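Local coordinates for uncharacterized protein (Archaeoglobus fulgidus, PDB 3LOT), which probably acts as a zinc-dependent 3-keto-5-aminohexanoate cleavage enzyme of the beta-keto acid cleavage family, built on a TIM-barrel fold, at residues D[5-10]-D[301-306]; D[271-274]-D[278-281]. All blocks are in the same frame, centred on the assembly; numbering follows the deposited sequence.

Interaction 1 (D[5-10]-D[301-306])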
loop_
_atom_site.group_PDB
_atom_site.type_symbol
_atom_site.label_atom_id
_atom_site.label_comp_id
_atom_site.label_asym_id
_atom_site.label_seq_id
_atom_site.Cartn_x
_atom_site.Cartn_y
_atom_site.Cartn_z
ATOM N N ASP D 5 6.207 25.028 -0.572
ATOM C CA ASP D 5 5.210 23.952 -0.511
ATOM C C ASP D 5 3.908 24.305 -1.254
ATOM O O ASP D 5 3.004 23.465 -1.334
ATOM C CB ASP D 5 4.907 23.576 0.971
ATOM N N ASP D 6 3.812 25.522 -1.800
ATOM C CA ASP D 6 2.579 26.006 -2.419
ATOM C C ASP D 6 2.753 26.408 -3.902
ATOM O O ASP D 6 1.854 26.984 -4.489
ATOM C CB ASP D 6 2.049 27.190 -1.602
ATOM C CG ASP D 6 2.819 28.476 -1.857
ATOM O OD1 ASP D 6 4.067 28.467 -1.667
ATOM O OD2 ASP D 6 2.167 29.490 -2.270
ATOM N N VAL D 7 3.924 26.120 -4.484
ATOM C CA VAL D 7 4.177 26.390 -5.884
ATOM C C VAL D 7 4.247 25.061 -6.650
ATOM O O VAL D 7 5.082 24.196 -6.328
ATOM C CB VAL D 7 5.483 27.199 -6.113
ATOM C CG1 VAL D 7 5.710 27.393 -7.629
ATOM C CG2 VAL D 7 5.435 28.563 -5.390
ATOM N N VAL D 8 3.398 24.958 -7.677
ATOM C CA VAL D 8 3.237 23.762 -8.492
ATOM C C VAL D 8 3.733 24.095 -9.898
ATOM O O VAL D 8 3.280 25.097 -10.499
ATOM C CB VAL D 8 1.742 23.309 -8.576
ATOM C CG1 VAL D 8 1.554 22.104 -9.541
ATOM C CG2 VAL D 8 1.227 22.959 -7.235
ATOM N N ILE D 9 4.666 23.277 -10.410
ATOM C CA ILE D 9 5.065 23.332 -11.828
ATOM C C ILE D 9 3.980 22.665 -12.683
ATOM O O ILE D 9 3.705 21.488 -12.523
ATOM C CB ILE D 9 6.435 22.650 -12.090
ATOM C CG1 ILE D 9 7.524 23.301 -11.222
ATOM C CG2 ILE D 9 6.786 22.697 -13.601
ATOM C CD1 ILE D 9 8.947 22.670 -11.397
ATOM N N VAL D 10 3.297 23.443 -13.511
ATOM C CA VAL D 10 2.406 22.925 -14.533
ATOM C C VAL D 10 3.118 22.864 -15.902
ATOM O O VAL D 10 3.535 23.922 -16.463
ATOM C CB VAL D 10 1.148 23.770 -14.635
ATOM C CG1 VAL D 10 0.141 23.091 -15.619
ATOM C CG2 VAL D 10 0.464 23.921 -13.237
ATOM N N ARG D 301 12.928 27.157 -13.453
ATOM C CA ARG D 301 14.376 27.086 -13.567
ATOM C C ARG D 301 15.060 26.952 -12.187
ATOM O O ARG D 301 16.020 26.182 -12.035
ATOM C CB ARG D 301 14.893 28.315 -14.326
ATOM C CG ARG D 301 14.571 28.270 -15.805
ATOM C CD ARG D 301 15.140 29.483 -16.604
ATOM N NE ARG D 301 14.745 29.253 -17.990
ATOM C CZ ARG D 301 13.653 29.737 -18.566
ATOM N NH1 ARG D 301 12.892 30.633 -17.970
ATOM N NH2 ARG D 301 13.384 29.396 -19.809
ATOM N N GLU D 302 14.574 27.681 -11.190
ATOM C CA GLU D 302 15.209 27.666 -9.861
ATOM C C GLU D 302 14.855 26.360 -9.164
ATOM O O GLU D 302 15.695 25.772 -8.474
ATOM C CB GLU D 302 14.786 28.896 -9.041
ATOM C CG GLU D 302 15.488 29.059 -7.677
ATOM C CD GLU D 302 14.906 28.164 -6.569
ATOM O OE1 GLU D 302 13.708 27.797 -6.661
ATOM O OE2 GLU D 302 15.649 27.799 -5.618
ATOM N N ILE D 303 13.621 25.902 -9.334
ATOM C CA ILE D 303 13.192 24.666 -8.709
ATOM C C ILE D 303 13.961 23.474 -9.254
ATOM O O ILE D 303 14.479 22.696 -8.473
ATOM C CB ILE D 303 11.678 24.407 -8.870
ATOM C CG1 ILE D 303 10.871 25.441 -8.064
ATOM C CG2 ILE D 303 11.340 22.987 -8.462
ATOM C CD1 ILE D 303 9.371 25.439 -8.367
ATOM N N LEU D 304 14.097 23.350 -10.567
ATOM C CA LEU D 304 14.815 22.200 -11.170
ATOM C C LEU D 304 16.331 22.432 -11.399
ATOM O O LEU D 304 17.037 21.522 -11.837
ATOM C CB LEU D 304 14.164 21.856 -12.483
ATOM C CG LEU D 304 12.667 21.572 -12.356
ATOM C CD1 LEU D 304 12.074 21.273 -13.747
ATOM C CD2 LEU D 304 12.469 20.400 -11.404
ATOM N N GLY D 305 16.843 23.609 -11.083
ATOM C CA GLY D 305 18.269 23.924 -11.310
ATOM C C GLY D 305 18.680 24.000 -12.774
ATOM O O GLY D 305 19.674 23.417 -13.170
ATOM N N LEU D 306 17.893 24.711 -13.582
ATOM C CA LEU D 306 18.096 24.752 -15.025
ATOM C C LEU D 306 19.042 25.868 -15.407
ATOM O O LEU D 306 19.209 26.815 -14.650
ATOM C CB LEU D 306 16.765 24.913 -15.752
ATOM C CG LEU D 306 15.747 23.803 -15.490
ATOM C CD1 LEU D 306 14.527 23.974 -16.423
ATOM C CD2 LEU D 306 16.509 22.494 -15.693
#
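I303 meets both V7 and I9, and every contact it makes with them is apolar. Both of its branches take part. CD1 lies 4.2 Å from V7 CG1 and also meets the outer carbons of I9, 4.0 Å from I9 CG1, while the short branch brings I303 CG2 to 3.8 Å from I9 CD1. With I303 CG1 beside the backbone N (chi1 -68°), the longer branch extends to the strand, and the isoleucines meet tip to tip. L304 then meets the same methyl: I9 CD1 is 4.0 Å from L304 CG and about equally far, 4.2 Å, from L304 CD1 and from L304 CD2, so it faces the fork of the isopropyl group rather than one arm. I9 CD1 is thus shared by two successive helix residues, a placement that follows from the extended outer part of its chain (chi2 179°). Next comes G305, whose positive phi of 67° turns the chain off the helix. L306 N bonds back to R301 O at 2.8 Å, five residues earlier, which is consistent with a Schellman motif. Around the contact, R301 forms salt bridges with E110 and D298, and I9 and L304 both touch R198 on strand 197-203. Strand 7-13 pairs in parallel with strands 48-54, 256-259 and 293-294. Since R301 and L306 reach V82, at the start of strand 82-85, helix 297-304 lies at the N-terminal end of the barrel strands, packed on the opening residues of the first one.

Interaction 2 (D[271-274]-D[278-281])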
loop_
_atom_site.group_PDB
_atom_site.type_symbol
_atom_site.label_atom_id
_atom_site.label_comp_id
_atom_site.label_asym_id
_atom_site.label_seq_id
_atom_site.Cartn_x
_atom_site.Cartn_y
_atom_site.Cartn_z
ATOM N N LYS D 271 -15.781 15.478 -24.744
ATOM C CA LYS D 271 -15.684 16.827 -25.313
ATOM C C LYS D 271 -14.248 17.191 -25.658
ATOM O O LYS D 271 -13.426 17.319 -24.768
ATOM C CB LYS D 271 -16.268 17.872 -24.357
ATOM C CG LYS D 271 -16.497 19.208 -25.031
ATOM C CD LYS D 271 -16.752 20.335 -24.019
ATOM C CE LYS D 271 -17.119 21.609 -24.719
ATOM N NZ LYS D 271 -16.733 22.785 -23.889
ATOM N N LEU D 272 -13.967 17.388 -26.950
ATOM C CA LEU D 272 -12.604 17.650 -27.360
ATOM C C LEU D 272 -12.182 18.987 -26.788
ATOM O O LEU D 272 -12.958 19.940 -26.774
ATOM C CB LEU D 272 -12.456 17.648 -28.880
ATOM C CG LEU D 272 -12.731 16.290 -29.537
ATOM C CD1 LEU D 272 -12.701 16.472 -31.065
ATOM C CD2 LEU D 272 -11.751 15.215 -29.057
ATOM N N ALA D 273 -10.969 19.007 -26.246
ATOM C CA ALA D 273 -10.284 20.252 -25.903
ATOM C C ALA D 273 -10.005 21.074 -27.165
ATOM O O ALA D 273 -9.452 20.545 -28.121
ATOM C CB ALA D 273 -8.955 19.932 -25.185
ATOM N N LYS D 274 -10.356 22.369 -27.144
ATOM C CA LYS D 274 -10.139 23.240 -28.281
ATOM C C LYS D 274 -8.717 23.737 -28.370
ATOM O O LYS D 274 -8.317 24.247 -29.403
ATOM C CB LYS D 274 -11.100 24.439 -28.244
ATOM C CG LYS D 274 -12.529 24.087 -28.751
ATOM C CD LYS D 274 -13.439 25.353 -28.712
ATOM C CE LYS D 274 -14.727 25.224 -29.500
ATOM N NZ LYS D 274 -15.263 23.863 -29.480
ATOM N N GLU D 278 -6.752 25.592 -22.940
ATOM C CA GLU D 278 -7.951 25.243 -22.198
ATOM C C GLU D 278 -7.727 24.273 -21.016
ATOM O O GLU D 278 -8.327 24.411 -19.954
ATOM C CB GLU D 278 -8.988 24.647 -23.161
ATOM C CG GLU D 278 -10.367 24.690 -22.649
ATOM C CD GLU D 278 -11.367 23.909 -23.528
ATOM O OE1 GLU D 278 -10.960 23.197 -24.466
ATOM O OE2 GLU D 278 -12.573 24.005 -23.252
ATOM N N GLN D 279 -6.885 23.274 -21.239
ATOM C CA GLN D 279 -6.506 22.311 -20.211
ATOM C C GLN D 279 -5.588 22.962 -19.174
ATOM O O GLN D 279 -5.711 22.704 -17.977
ATOM C CB GLN D 279 -5.790 21.123 -20.863
ATOM C CG GLN D 279 -6.697 20.193 -21.658
ATOM C CD GLN D 279 -5.920 19.100 -22.407
ATOM O OE1 GLN D 279 -4.689 19.117 -22.444
ATOM N NE2 GLN D 279 -6.637 18.142 -22.973
ATOM N N VAL D 280 -4.650 23.786 -19.623
ATOM C CA VAL D 280 -3.804 24.525 -18.674
ATOM C C VAL D 280 -4.637 25.424 -17.752
ATOM O O VAL D 280 -4.445 25.404 -16.554
ATOM C CB VAL D 280 -2.716 25.345 -19.371
ATOM C CG1 VAL D 280 -1.954 26.210 -18.343
ATOM C CG2 VAL D 280 -1.794 24.422 -20.136
ATOM N N GLU D 281 -5.585 26.191 -18.313
ATOM C CA GLU D 281 -6.463 27.050 -17.503
ATOM C C GLU D 281 -7.231 26.255 -16.457
ATOM O O GLU D 281 -7.342 26.691 -15.323
ATOM C CB GLU D 281 -7.444 27.823 -18.378
ATOM C CG GLU D 281 -6.725 28.765 -19.285
ATOM C CD GLU D 281 -7.552 29.321 -20.455
ATOM O OE1 GLU D 281 -8.678 28.860 -20.752
ATOM O OE2 GLU D 281 -7.045 30.279 -21.069
HETATM O O HOH W 1 -13.616 22.451 -25.688
#
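The amino group of K271 comes within 4.4 Å of the E278 carboxylate (NZ to OE2), opposite charges near each other but beyond a salt bridge; E268 offers it a second, long and weak ion pair. L272 meets the same carboxylate through water 1, which hydrogen-bonds to L272 O at 2.8 Å and to E278 OE1 at 3.0 Å. A273 turns its methyl toward the helix, where A273 CB lies 3.7 Å from Q279 NE2, a van der Waals contact; the NE2 hydrogens go instead to the carbonyls of Y266 and S264. The direct bond follows at K274: its N donates to E278 OE1 over 2.9 Å, at 158° and nearly in line with the C-O bond. E278 spans this gap because CG is anti to its backbone N (chi1 -160°) and the rest of the chain is extended. With an alanine in place of E278, the K274 amide would probably lose this acceptor and the water one of its ties. The backbone of A273 also pairs with L265, and S275 OG bonds E278 N. The contact thus joins the end of strand 271-272 and the residues just after it to the first turn of helix 276-289, whose Q279 packs against helix 243-252 and grips the loop leading from zinc ligand E262.

Interaction 2 is nested within the long chain loop that interaction 1 closes, and the two centres lie 24 Å apart, with about 5 Å between their nearest atoms and no direct touch. Their connection runs through the barrel. Strand 7-13, used by interaction 1, pairs with strand 256-259, after which the chain passes zinc ligand E262 to reach the local turn of interaction 2. From there helix 276-289 leads to strand 293-294, also paired with strand 7-13, and then to helix 297-304. Interaction 1 therefore joins the two chain ends of the barrel, whereas interaction 2 is a short-range contact beside the loop that follows zinc ligand E262, with the side chains of Q279 and E262 about 8 Å apart.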